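Local structure of anopheles gambiae adenosine kinase (Anopheles gambiae, 3LOO) at residues V89-W92 and R98-I101; N125-R130 and R171-G176; A132-G137 and A157-P162. The protein catalyses the transfer of the gamma-phosphate of ATP to adenosine, giving AMP, as a high-affinity nucleoside kinase of the pfkB (ribokinase-like) family. All coordinates share one frame; numbering follows the deposited sequence.

Overall arrangement
The three contacts lie towards one edge of the large nine-stranded sheet. Interaction 1 comes first along the chain and joins helix 82-94 to the start of strand 100-107. Interaction 2, centred about 13 Å away, lays helix 168-176 over the neighbouring edge strand 125-131. The two strands pair through Ala100 O and Asn125 N, while Ala100 and Ile101 serve opposite faces of the sheet. Interaction 3, centred about 16 Å from interaction 2 and 23 Å from interaction 1, is nested within the loop that interaction 2 closes; Gln129 reaches Thr161 between them. Thus interactions 1 and 2 fix the large domain's edge on both faces, and interaction 3 ties together two connections to the small lid sheet.

Interaction 1. Residues V89-W92 and R98-I101; sequences VAQW and RTAI
Gln91 of helix 82-94 extends its side chain across to the residues Thr99 and Ala100, where the loop runs into strand 100-107, and this one residue carries most of the buried surface. CG lies beside the backbone N (chi1 -82°), and a second bend at chi2 (-67°) steers the carboxamide towards the backbone just where the strand starts. CD of Gln91 stops 3.9 Å from N of Ala100 and 4.0 Å from N of Thr99, so the end of the carboxamide faces two successive peptide nitrogens. A glutamine suits the place: its chain is long enough to cross from helix to strand, and its end is polar where it meets backbone N-H groups in a buried setting.

The two residues opposite present small surfaces. CB of Thr99 and the methyl CB of Ala100 flank the end of the Gln91 amide. Ala100 points its CB towards the helix, and so short a side chain allows the amide to come up close to the main chain. Thr99 turns its hydroxyl elsewhere: OG1 bonds to the carbonyl oxygen of Arg96 and so braces the turn. Arg98 heads away from the helix to form a salt bridge with Asp23.

Around this contact, Ala100 also packs on Leu87 of the same helix, while Thr99 touches Leu328 of helix 315-328. Backbone hydrogen bonds fix strand 100-107 between strand 26-29, through Ile101, and the edge strand 125-131, through Ala100. A helix followed by a parallel strand on which it packs is an alpha-beta unit of the large Rossmann-like sheet of the ribokinase-like fold, and here helix 82-94 is docked on the opening residues of an inner strand.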
ATOM      1  N   VAL A  89       4.496   1.356   9.711  1.00 23.82           N
ATOM      2  CA  VAL A  89       5.894   1.775   9.551  1.00 23.89           C
ATOM      3  C   VAL A  89       6.073   3.283   9.782  1.00 23.74           C
ATOM      4  O   VAL A  89       6.958   3.679  10.537  1.00 23.03           O
ATOM      5  CB  VAL A  89       6.528   1.266   8.193  1.00 24.98           C
ATOM      6  CG1 VAL A  89       7.977   1.861   7.931  1.00 22.78           C
ATOM      7  CG2 VAL A  89       6.509  -0.280   8.146  1.00 24.44           C
ATOM      8  N   ALA A  90       5.239   4.118   9.146  1.00 22.75           N
ATOM      9  CA  ALA A  90       5.247   5.545   9.406  1.00 22.60           C
ATOM     10  C   ALA A  90       5.075   5.943  10.900  1.00 23.44           C
ATOM     11  O   ALA A  90       5.763   6.845  11.391  1.00 23.52           O
ATOM     12  CB  ALA A  90       4.180   6.260   8.546  1.00 22.12           C
ATOM     13  N   GLN A  91       4.140   5.309  11.601  1.00 24.11           N
ATOM     14  CA  GLN A  91       3.958   5.537  13.029  1.00 24.69           C
ATOM     15  C   GLN A  91       5.175   5.096  13.877  1.00 26.27           C
ATOM     16  O   GLN A  91       5.577   5.784  14.850  1.00 26.65           O
ATOM     17  CB  GLN A  91       2.686   4.826  13.484  1.00 24.36           C
ATOM     18  CG  GLN A  91       1.450   5.636  13.202  1.00 23.07           C
ATOM     19  CD  GLN A  91       1.372   6.925  14.052  1.00 27.34           C
ATOM     20  OE1 GLN A  91       2.099   7.105  15.041  1.00 26.77           O
ATOM     21  NE2 GLN A  91       0.474   7.793  13.680  1.00 21.44           N
ATOM     22  N   TRP A  92       5.769   3.978  13.492  1.00 25.66           N
ATOM     23  CA  TRP A  92       6.907   3.458  14.226  1.00 28.27           C
ATOM     24  C   TRP A  92       8.033   4.485  14.158  1.00 28.41           C
ATOM     25  O   TRP A  92       8.645   4.833  15.180  1.00 28.82           O
ATOM     26  CB  TRP A  92       7.339   2.098  13.680  1.00 27.89           C
ATOM     27  CG  TRP A  92       8.669   1.680  14.243  1.00 32.09           C
ATOM     28  CD1 TRP A  92       8.957   1.376  15.560  1.00 34.83           C
ATOM     29  CD2 TRP A  92       9.890   1.538  13.527  1.00 32.52           C
ATOM     30  NE1 TRP A  92      10.289   1.049  15.695  1.00 33.64           N
ATOM     31  CE2 TRP A  92      10.886   1.143  14.465  1.00 35.40           C
ATOM     32  CE3 TRP A  92      10.251   1.700  12.185  1.00 35.40           C
ATOM     33  CZ2 TRP A  92      12.219   0.927  14.098  1.00 36.62           C
ATOM     34  CZ3 TRP A  92      11.586   1.468  11.818  1.00 38.07           C
ATOM     35  CH2 TRP A  92      12.548   1.086  12.780  1.00 38.43           C
ATOM     36  N   ARG A  98      -1.285   8.295  16.892  1.00 24.96           N
ATOM     37  CA  ARG A  98      -2.488   8.978  16.357  1.00 24.20           C
ATOM     38  C   ARG A  98      -2.202   9.984  15.273  1.00 22.73           C
ATOM     39  O   ARG A  98      -3.126  10.647  14.793  1.00 23.17           O
ATOM     40  CB  ARG A  98      -3.334   9.621  17.488  1.00 24.21           C
ATOM     41  CG  ARG A  98      -3.984   8.625  18.456  1.00 23.72           C
ATOM     42  CD  ARG A  98      -4.674   9.394  19.625  1.00 25.89           C
ATOM     43  NE  ARG A  98      -5.508  10.501  19.123  1.00 28.34           N
ATOM     44  CZ  ARG A  98      -6.806  10.426  18.851  1.00 31.18           C
ATOM     45  NH1 ARG A  98      -7.449   9.288  19.012  1.00 32.53           N
ATOM     46  NH2 ARG A  98      -7.468  11.510  18.425  1.00 33.99           N
ATOM     47  N   THR A  99      -0.938  10.098  14.874  1.00 22.35           N
ATOM     48  CA  THR A  99      -0.549  10.980  13.783  1.00 23.84           C
ATOM     49  C   THR A  99      -1.186  10.478  12.447  1.00 24.06           C
ATOM     50  O   THR A  99      -1.544  11.290  11.592  1.00 23.40           O
ATOM     51  CB  THR A  99       0.986  11.157  13.666  1.00 23.32           C
ATOM     52  OG1 THR A  99       1.516  11.579  14.930  1.00 26.47           O
ATOM     53  CG2 THR A  99       1.341  12.236  12.660  1.00 24.15           C
ATOM     54  N   ALA A 100      -1.323   9.150  12.302  1.00 23.71           N
ATOM     55  CA  ALA A 100      -1.996   8.557  11.126  1.00 24.18           C
ATOM     56  C   ALA A 100      -3.294   7.851  11.505  1.00 23.52           C
ATOM     57  O   ALA A 100      -3.377   7.182  12.559  1.00 24.70           O
ATOM     58  CB  ALA A 100      -1.052   7.607  10.364  1.00 23.49           C
ATOM     59  N   ILE A 101      -4.313   8.044  10.668  1.00 22.81           N
ATOM     60  CA  ILE A 101      -5.605   7.403  10.816  1.00 22.92           C
ATOM     61  C   ILE A 101      -5.809   6.367   9.669  1.00 23.04           C
ATOM     62  O   ILE A 101      -5.539   6.690   8.513  1.00 23.70           O
ATOM     63  CB  ILE A 101      -6.737   8.440  10.725  1.00 23.10           C
ATOM     64  CG1 ILE A 101      -6.646   9.439  11.912  1.00 26.19           C
ATOM     65  CG2 ILE A 101      -8.091   7.744  10.759  1.00 20.73           C
ATOM     66  CD1 ILE A 101      -7.483  10.674  11.654  1.00 21.97           C
TER

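Interaction 2. Residues N125-R130 and R171-G176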
ATOM      1  N   ASN A 125      -4.166   5.272  14.668  1.00 23.98           N
ATOM      2  CA  ASN A 125      -5.541   5.423  15.051  1.00 24.40           C
ATOM      3  C   ASN A 125      -6.366   4.618  14.028  1.00 24.70           C
ATOM      4  O   ASN A 125      -6.645   5.100  12.928  1.00 23.39           O
ATOM      5  CB  ASN A 125      -5.940   6.910  15.069  1.00 23.11           C
ATOM      6  CG  ASN A 125      -7.400   7.116  15.414  1.00 25.52           C
ATOM      7  OD1 ASN A 125      -8.117   6.150  15.648  1.00 27.27           O
ATOM      8  ND2 ASN A 125      -7.855   8.378  15.451  1.00 23.41           N
ATOM      9  N   VAL A 126      -6.768   3.404  14.399  1.00 25.96           N
ATOM     10  CA  VAL A 126      -7.537   2.578  13.469  1.00 26.31           C
ATOM     11  C   VAL A 126      -9.017   2.888  13.598  1.00 25.49           C
ATOM     12  O   VAL A 126      -9.564   2.888  14.690  1.00 25.82           O
ATOM     13  CB  VAL A 126      -7.323   1.045  13.629  1.00 27.22           C
ATOM     14  CG1 VAL A 126      -5.848   0.733  13.718  1.00 26.65           C
ATOM     15  CG2 VAL A 126      -8.040   0.551  14.814  1.00 30.33           C
ATOM     16  N   GLN A 127      -9.631   3.162  12.468  1.00 24.52           N
ATOM     17  CA  GLN A 127     -11.052   3.495  12.439  1.00 24.75           C
ATOM     18  C   GLN A 127     -11.755   2.510  11.521  1.00 24.73           C
ATOM     19  O   GLN A 127     -12.205   2.847  10.427  1.00 23.80           O
ATOM     20  CB  GLN A 127     -11.209   4.949  12.033  1.00 24.48           C
ATOM     21  CG  GLN A 127     -10.634   5.905  13.087  1.00 22.80           C
ATOM     22  CD  GLN A 127     -11.479   5.981  14.358  1.00 26.33           C
ATOM     23  OE1 GLN A 127     -10.944   6.069  15.473  1.00 28.31           O
ATOM     24  NE2 GLN A 127     -12.803   5.981  14.197  1.00 20.89           N
ATOM     25  N   TYR A 128     -11.753   1.251  11.967  1.00 25.58           N
ATOM     26  CA  TYR A 128     -12.316   0.141  11.182  1.00 26.90           C
ATOM     27  C   TYR A 128     -13.842   0.218  11.128  1.00 27.02           C
ATOM     28  O   TYR A 128     -14.492   0.381  12.159  1.00 27.22           O
ATOM     29  CB  TYR A 128     -11.964  -1.226  11.787  1.00 25.13           C
ATOM     30  CG  TYR A 128     -10.513  -1.689  11.754  1.00 23.65           C
ATOM     31  CD1 TYR A 128      -9.596  -1.281  10.760  1.00 22.32           C
ATOM     32  CD2 TYR A 128     -10.061  -2.566  12.732  1.00 25.74           C
ATOM     33  CE1 TYR A 128      -8.254  -1.764  10.782  1.00 22.80           C
ATOM     34  CE2 TYR A 128      -8.752  -3.063  12.735  1.00 25.35           C
ATOM     35  CZ  TYR A 128      -7.854  -2.659  11.768  1.00 23.80           C
ATOM     36  OH  TYR A 128      -6.544  -3.169  11.852  1.00 25.07           O
ATOM     37  N   GLN A 129     -14.399   0.084   9.932  1.00 27.65           N
ATOM     38  CA  GLN A 129     -15.784  -0.331   9.768  1.00 30.09           C
ATOM     39  C   GLN A 129     -15.861  -1.837  10.120  1.00 31.02           C
ATOM     40  O   GLN A 129     -14.883  -2.571   9.987  1.00 30.13           O
ATOM     41  CB  GLN A 129     -16.239  -0.069   8.318  1.00 30.00           C
ATOM     42  CG  GLN A 129     -17.712  -0.341   8.012  1.00 34.77           C
ATOM     43  CD  GLN A 129     -18.109   0.121   6.618  1.00 37.70           C
ATOM     44  OE1 GLN A 129     -17.267   0.410   5.782  1.00 39.03           O
ATOM     45  NE2 GLN A 129     -19.403   0.181   6.362  1.00 42.44           N
ATOM     46  N   ARG A 130     -17.017  -2.279  10.600  1.00 32.56           N
ATOM     47  CA  ARG A 130     -17.193  -3.651  11.076  1.00 34.38           C
ATOM     48  C   ARG A 130     -18.236  -4.319  10.225  1.00 35.88           C
ATOM     49  O   ARG A 130     -19.321  -3.786  10.044  1.00 35.80           O
ATOM     50  CB  ARG A 130     -17.664  -3.697  12.542  1.00 34.08           C
ATOM     51  CG  ARG A 130     -16.668  -3.213  13.534  1.00 34.07           C
ATOM     52  CD  ARG A 130     -15.567  -4.169  13.523  1.00 37.43           C
ATOM     53  NE  ARG A 130     -14.487  -3.737  14.378  1.00 37.31           N
ATOM     54  CZ  ARG A 130     -13.630  -4.571  14.958  1.00 37.64           C
ATOM     55  NH1 ARG A 130     -13.763  -5.912  14.814  1.00 29.78           N
ATOM     56  NH2 ARG A 130     -12.667  -4.048  15.708  1.00 35.87           N
ATOM     57  N   ARG A 171     -16.072  12.276   9.285  1.00 34.47           N
ATOM     58  CA  ARG A 171     -15.905  13.488   8.481  1.00 35.10           C
ATOM     59  C   ARG A 171     -15.006  14.552   9.105  1.00 32.93           C
ATOM     60  O   ARG A 171     -14.302  15.246   8.377  1.00 33.18           O
ATOM     61  CB  ARG A 171     -17.227  14.056   7.934  1.00 36.12           C
ATOM     62  CG  ARG A 171     -18.284  14.332   8.940  1.00 42.95           C
ATOM     63  CD  ARG A 171     -19.705  14.128   8.338  1.00 52.19           C
ATOM     64  NE  ARG A 171     -19.904  14.819   7.062  1.00 57.74           N
ATOM     65  CZ  ARG A 171     -20.115  16.132   6.939  1.00 61.63           C
ATOM     66  NH1 ARG A 171     -20.153  16.918   8.015  1.00 62.73           N
ATOM     67  NH2 ARG A 171     -20.287  16.665   5.731  1.00 63.32           N
ATOM     68  N   ALA A 172     -14.987  14.655  10.438  1.00 30.63           N
ATOM     69  CA  ALA A 172     -14.021  15.546  11.097  1.00 29.46           C
ATOM     70  C   ALA A 172     -12.566  15.065  10.832  1.00 27.90           C
ATOM     71  O   ALA A 172     -11.661  15.858  10.604  1.00 27.51           O
ATOM     72  CB  ALA A 172     -14.312  15.648  12.623  1.00 28.80           C
ATOM     73  N   TYR A 173     -12.373  13.754  10.832  1.00 27.03           N
ATOM     74  CA  TYR A 173     -11.052  13.174  10.499  1.00 26.85           C
ATOM     75  C   TYR A 173     -10.615  13.494   9.045  1.00 26.28           C
ATOM     76  O   TYR A 173      -9.474  13.878   8.826  1.00 25.14           O
ATOM     77  CB  TYR A 173     -11.055  11.677  10.695  1.00 26.24           C
ATOM     78  CG  TYR A 173     -11.000  11.184  12.129  1.00 27.92           C
ATOM     79  CD1 TYR A 173     -10.238  11.849  13.107  1.00 28.90           C
ATOM     80  CD2 TYR A 173     -11.660  10.005  12.494  1.00 25.94           C
ATOM     81  CE1 TYR A 173     -10.171  11.355  14.425  1.00 28.73           C
ATOM     82  CE2 TYR A 173     -11.582   9.498  13.796  1.00 26.06           C
ATOM     83  CZ  TYR A 173     -10.835  10.191  14.754  1.00 26.89           C
ATOM     84  OH  TYR A 173     -10.737   9.690  16.028  1.00 26.17           O
ATOM     85  N   LEU A 174     -11.536  13.409   8.087  1.00 27.22           N
ATOM     86  CA  LEU A 174     -11.227  13.774   6.686  1.00 28.38           C
ATOM     87  C   LEU A 174     -10.929  15.281   6.593  1.00 29.01           C
ATOM     88  O   LEU A 174      -9.953  15.697   5.957  1.00 28.04           O
ATOM     89  CB  LEU A 174     -12.382  13.396   5.742  1.00 28.59           C
ATOM     90  CG  LEU A 174     -12.577  11.888   5.523  1.00 29.53           C
ATOM     91  CD1 LEU A 174     -13.756  11.692   4.572  1.00 27.09           C
ATOM     92  CD2 LEU A 174     -11.302  11.202   4.971  1.00 26.89           C
ATOM     93  N   GLN A 175     -11.757  16.085   7.264  1.00 30.30           N
ATOM     94  CA  GLN A 175     -11.595  17.554   7.223  1.00 30.80           C
ATOM     95  C   GLN A 175     -10.280  17.989   7.815  1.00 30.02           C
ATOM     96  O   GLN A 175      -9.674  18.925   7.309  1.00 30.58           O
ATOM     97  CB  GLN A 175     -12.743  18.255   7.946  1.00 32.09           C
ATOM     98  CG  GLN A 175     -14.027  18.226   7.136  1.00 37.11           C
ATOM     99  CD  GLN A 175     -15.194  18.994   7.787  1.00 45.09           C
ATOM    100  OE1 GLN A 175     -16.371  18.730   7.496  1.00 46.56           O
ATOM    101  NE2 GLN A 175     -14.870  19.958   8.649  1.00 47.18           N
ATOM    102  N   GLY A 176      -9.817  17.298   8.859  1.00 29.07           N
ATOM    103  CA  GLY A 176      -8.568  17.669   9.545  1.00 26.76           C
ATOM    104  C   GLY A 176      -7.287  17.110   8.966  1.00 26.93           C
ATOM    105  O   GLY A 176      -6.176  17.489   9.379  1.00 25.58           O
TER
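Helix 168-176 packs on the outermost strand of the large sheet, 125-131, through the ring of Tyr173, which reaches across to Asn125 and Gln127. These two lie two residues apart on the strand and therefore face the helix together. The backbones stay well separated, with CA of Gln127 9.9 Å from CA of Tyr173, and it takes a long aromatic side chain to bridge the gap. Tyrosine serves well because a greasy ring can lie among aliphatic and amide carbons while its hydroxyl reaches the polar ends of the strand side chains.

Gln127 makes the broader contact. Folded at chi2 (-72°), its chain brings CD to 3.6 Å from CE2 of Tyr173 and CG to 3.8 Å from the same ring carbon. The two side chains cross at about a right angle, and the amide plane is tilted 59° from the ring, so this is no parallel stack. Asn125 meets the tyrosine from the opposite direction: with CG anti to the backbone N (chi1 178°), its amide is carried out from the strand towards the hydroxyl, and it stands almost perpendicular to the ring. ND2 of Asn125 is 3.2 Å from OH of Tyr173. Ile101 of the adjacent strand adds to this packing: its CD1 lies 3.3 Å from CD1 of Tyr173.

Further along, the carbonyl oxygen of Gln127 accepts a hydrogen bond from NE2 of His164, in the connection leading to the helix. Val126 and Tyr128 point to the other side of the strand, where helix 110-122 covers them. An edge strand held between helices on its two faces is the layered alpha/beta/alpha architecture of the ribokinase-like fold.

Interaction 3. Residues A132-G137 and A157-P162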
ATOM      1  N   ALA A 132     -20.611  -7.590  10.200  1.00 43.01           N
ATOM      2  CA  ALA A 132     -21.051  -8.763  10.989  1.00 43.72           C
ATOM      3  C   ALA A 132     -21.263 -10.010  10.106  1.00 43.67           C
ATOM      4  O   ALA A 132     -21.333 -11.157  10.630  1.00 44.64           O
ATOM      5  CB  ALA A 132     -22.288  -8.448  11.829  1.00 44.12           C
ATOM      6  N   THR A 133     -21.316  -9.793   8.783  1.00 42.94           N
ATOM      7  CA  THR A 133     -21.548 -10.893   7.820  1.00 41.48           C
ATOM      8  C   THR A 133     -20.310 -11.552   7.257  1.00 40.03           C
ATOM      9  O   THR A 133     -20.376 -12.726   6.901  1.00 41.16           O
ATOM     10  CB  THR A 133     -22.459 -10.498   6.629  1.00 41.75           C
ATOM     11  OG1 THR A 133     -21.776  -9.559   5.789  1.00 43.70           O
ATOM     12  CG2 THR A 133     -23.801  -9.924   7.125  1.00 41.77           C
ATOM     13  N   SER A 134     -19.192 -10.833   7.136  1.00 37.44           N
ATOM     14  CA  SER A 134     -17.973 -11.475   6.630  1.00 35.62           C
ATOM     15  C   SER A 134     -16.863 -11.544   7.676  1.00 33.65           C
ATOM     16  O   SER A 134     -16.756 -10.665   8.561  1.00 33.38           O
ATOM     17  CB  SER A 134     -17.435 -10.796   5.355  1.00 35.57           C
ATOM     18  OG  SER A 134     -18.473 -10.574   4.412  1.00 39.08           O
ATOM     19  N   PRO A 135     -16.018 -12.588   7.577  1.00 31.48           N
ATOM     20  CA  PRO A 135     -14.843 -12.612   8.426  1.00 29.93           C
ATOM     21  C   PRO A 135     -13.779 -11.625   7.910  1.00 28.58           C
ATOM     22  O   PRO A 135     -13.800 -11.268   6.745  1.00 28.40           O
ATOM     23  CB  PRO A 135     -14.322 -14.045   8.263  1.00 30.03           C
ATOM     24  CG  PRO A 135     -14.776 -14.467   6.872  1.00 30.08           C
ATOM     25  CD  PRO A 135     -16.031 -13.683   6.574  1.00 31.19           C
ATOM     26  N   THR A 136     -12.830 -11.242   8.770  1.00 27.61           N
ATOM     27  CA  THR A 136     -11.669 -10.435   8.356  1.00 25.20           C
ATOM     28  C   THR A 136     -10.946 -11.069   7.173  1.00 24.44           C
ATOM     29  O   THR A 136     -10.846 -12.269   7.099  1.00 24.91           O
ATOM     30  CB  THR A 136     -10.756 -10.115   9.579  1.00 25.46           C
ATOM     31  OG1 THR A 136     -11.552  -9.406  10.552  1.00 23.89           O
ATOM     32  CG2 THR A 136      -9.536  -9.254   9.209  1.00 21.22           C
ATOM     33  N   GLY A 137     -10.497 -10.243   6.227  1.00 24.17           N
ATOM     34  CA  GLY A 137      -9.808 -10.694   5.035  1.00 22.56           C
ATOM     35  C   GLY A 137      -8.410 -11.158   5.394  1.00 22.81           C
ATOM     36  O   GLY A 137      -7.861 -10.786   6.443  1.00 21.74           O
ATOM     37  N   ALA A 157     -12.998  -6.888   4.124  1.00 26.91           N
ATOM     38  CA  ALA A 157     -12.435  -5.653   3.528  1.00 27.97           C
ATOM     39  C   ALA A 157     -13.276  -5.177   2.344  1.00 28.91           C
ATOM     40  O   ALA A 157     -13.281  -3.985   2.044  1.00 27.21           O
ATOM     41  CB  ALA A 157     -10.978  -5.826   3.118  1.00 27.10           C
ATOM     42  N   ASN A 158     -13.954  -6.120   1.662  1.00 29.41           N
ATOM     43  CA  ASN A 158     -14.881  -5.785   0.589  1.00 31.44           C
ATOM     44  C   ASN A 158     -16.215  -5.209   1.068  1.00 32.68           C
ATOM     45  O   ASN A 158     -16.973  -4.680   0.253  1.00 34.45           O
ATOM     46  CB  ASN A 158     -15.138  -6.980  -0.357  1.00 31.94           C
ATOM     47  CG  ASN A 158     -15.111  -6.574  -1.814  1.00 36.54           C
ATOM     48  OD1 ASN A 158     -15.739  -5.582  -2.231  1.00 45.24           O
ATOM     49  ND2 ASN A 158     -14.376  -7.308  -2.595  1.00 39.58           N
ATOM     50  N   ASP A 159     -16.508  -5.281   2.361  1.00 33.03           N
ATOM     51  CA  ASP A 159     -17.736  -4.692   2.872  1.00 33.57           C
ATOM     52  C   ASP A 159     -17.625  -3.216   3.213  1.00 34.18           C
ATOM     53  O   ASP A 159     -18.509  -2.685   3.837  1.00 34.70           O
ATOM     54  CB  ASP A 159     -18.249  -5.479   4.088  1.00 33.82           C
ATOM     55  CG  ASP A 159     -18.630  -6.927   3.729  1.00 34.30           C
ATOM     56  OD1 ASP A 159     -18.758  -7.222   2.534  1.00 35.59           O
ATOM     57  OD2 ASP A 159     -18.766  -7.775   4.632  1.00 36.76           O
ATOM     58  N   PHE A 160     -16.535  -2.549   2.821  1.00 34.50           N
ATOM     59  CA  PHE A 160     -16.368  -1.141   3.113  1.00 34.28           C
ATOM     60  C   PHE A 160     -17.412  -0.336   2.340  1.00 35.38           C
ATOM     61  O   PHE A 160     -17.629  -0.590   1.162  1.00 34.64           O
ATOM     62  CB  PHE A 160     -14.973  -0.669   2.702  1.00 34.46           C
ATOM     63  CG  PHE A 160     -14.694   0.775   3.036  1.00 32.61           C
ATOM     64  CD1 PHE A 160     -14.091   1.109   4.244  1.00 33.97           C
ATOM     65  CD2 PHE A 160     -15.026   1.797   2.148  1.00 33.00           C
ATOM     66  CE1 PHE A 160     -13.848   2.441   4.587  1.00 34.63           C
ATOM     67  CE2 PHE A 160     -14.774   3.128   2.476  1.00 33.39           C
ATOM     68  CZ  PHE A 160     -14.172   3.448   3.695  1.00 34.31           C
ATOM     69  N   THR A 161     -18.009   0.660   2.990  1.00 35.41           N
ATOM     70  CA  THR A 161     -18.983   1.529   2.309  1.00 36.73           C
ATOM     71  C   THR A 161     -18.655   3.000   2.498  1.00 36.61           C
ATOM     72  O   THR A 161     -18.193   3.401   3.574  1.00 36.14           O
ATOM     73  CB  THR A 161     -20.435   1.287   2.770  1.00 36.01           C
ATOM     74  OG1 THR A 161     -20.518   1.468   4.187  1.00 39.28           O
ATOM     75  CG2 THR A 161     -20.893  -0.073   2.419  1.00 35.03           C
ATOM     76  N   PRO A 162     -18.926   3.819   1.462  1.00 37.53           N
ATOM     77  CA  PRO A 162     -18.718   5.272   1.555  1.00 37.88           C
ATOM     78  C   PRO A 162     -19.366   5.881   2.796  1.00 38.49           C
ATOM     79  O   PRO A 162     -18.903   6.894   3.300  1.00 38.78           O
ATOM     80  CB  PRO A 162     -19.407   5.803   0.295  1.00 37.67           C
ATOM     81  CG  PRO A 162     -19.319   4.673  -0.687  1.00 37.74           C
ATOM     82  CD  PRO A 162     -19.357   3.399   0.105  1.00 37.14           C
TER
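Ser134 gives a hydrogen bond from OG to OD2 of Asp159, and this 2.8 Å bond is the heart of a small contact near the surface. The hydroxyl meets the carboxylate on the syn side of OD2, only 18° out of its plane. With OG beside the backbone N (chi1 -47°), the hydroxyl is turned to OD2; CB of Ser134, one bond behind, lies 3.4 Å from OD2 of Asp159. A short hydroxyl side chain fits here, since both partners point their CB atoms at each other across the gap. Thr133 adds a looser approach, its OG1 3.7 Å from that carboxylate oxygen.

A second shell fixes the geometry. OG of Ser131, at the end of strand 125-131, bonds to OD2 of Asp159 and also to the backbone N of Ser134, so OD2 is gripped by two hydroxyls and the loop is tied to its own start. Such bonds would be expected to favour the charged carboxylate. Pro135 is backbone hydrogen-bonded with Ala156, the residue just before 157-162, which also holds the two loops side by side, while Gly137 pairs with Leu34 as strand 137-144 begins.

Residues 132-137 lead from the large sheet into the five-stranded one, and residues 157-162 follow its strand 147-153 on the way back towards helix 168-176. The contact thus lies at the junction with the small lid, which in ribokinase-like kinases adjoins the large alpha/beta domain.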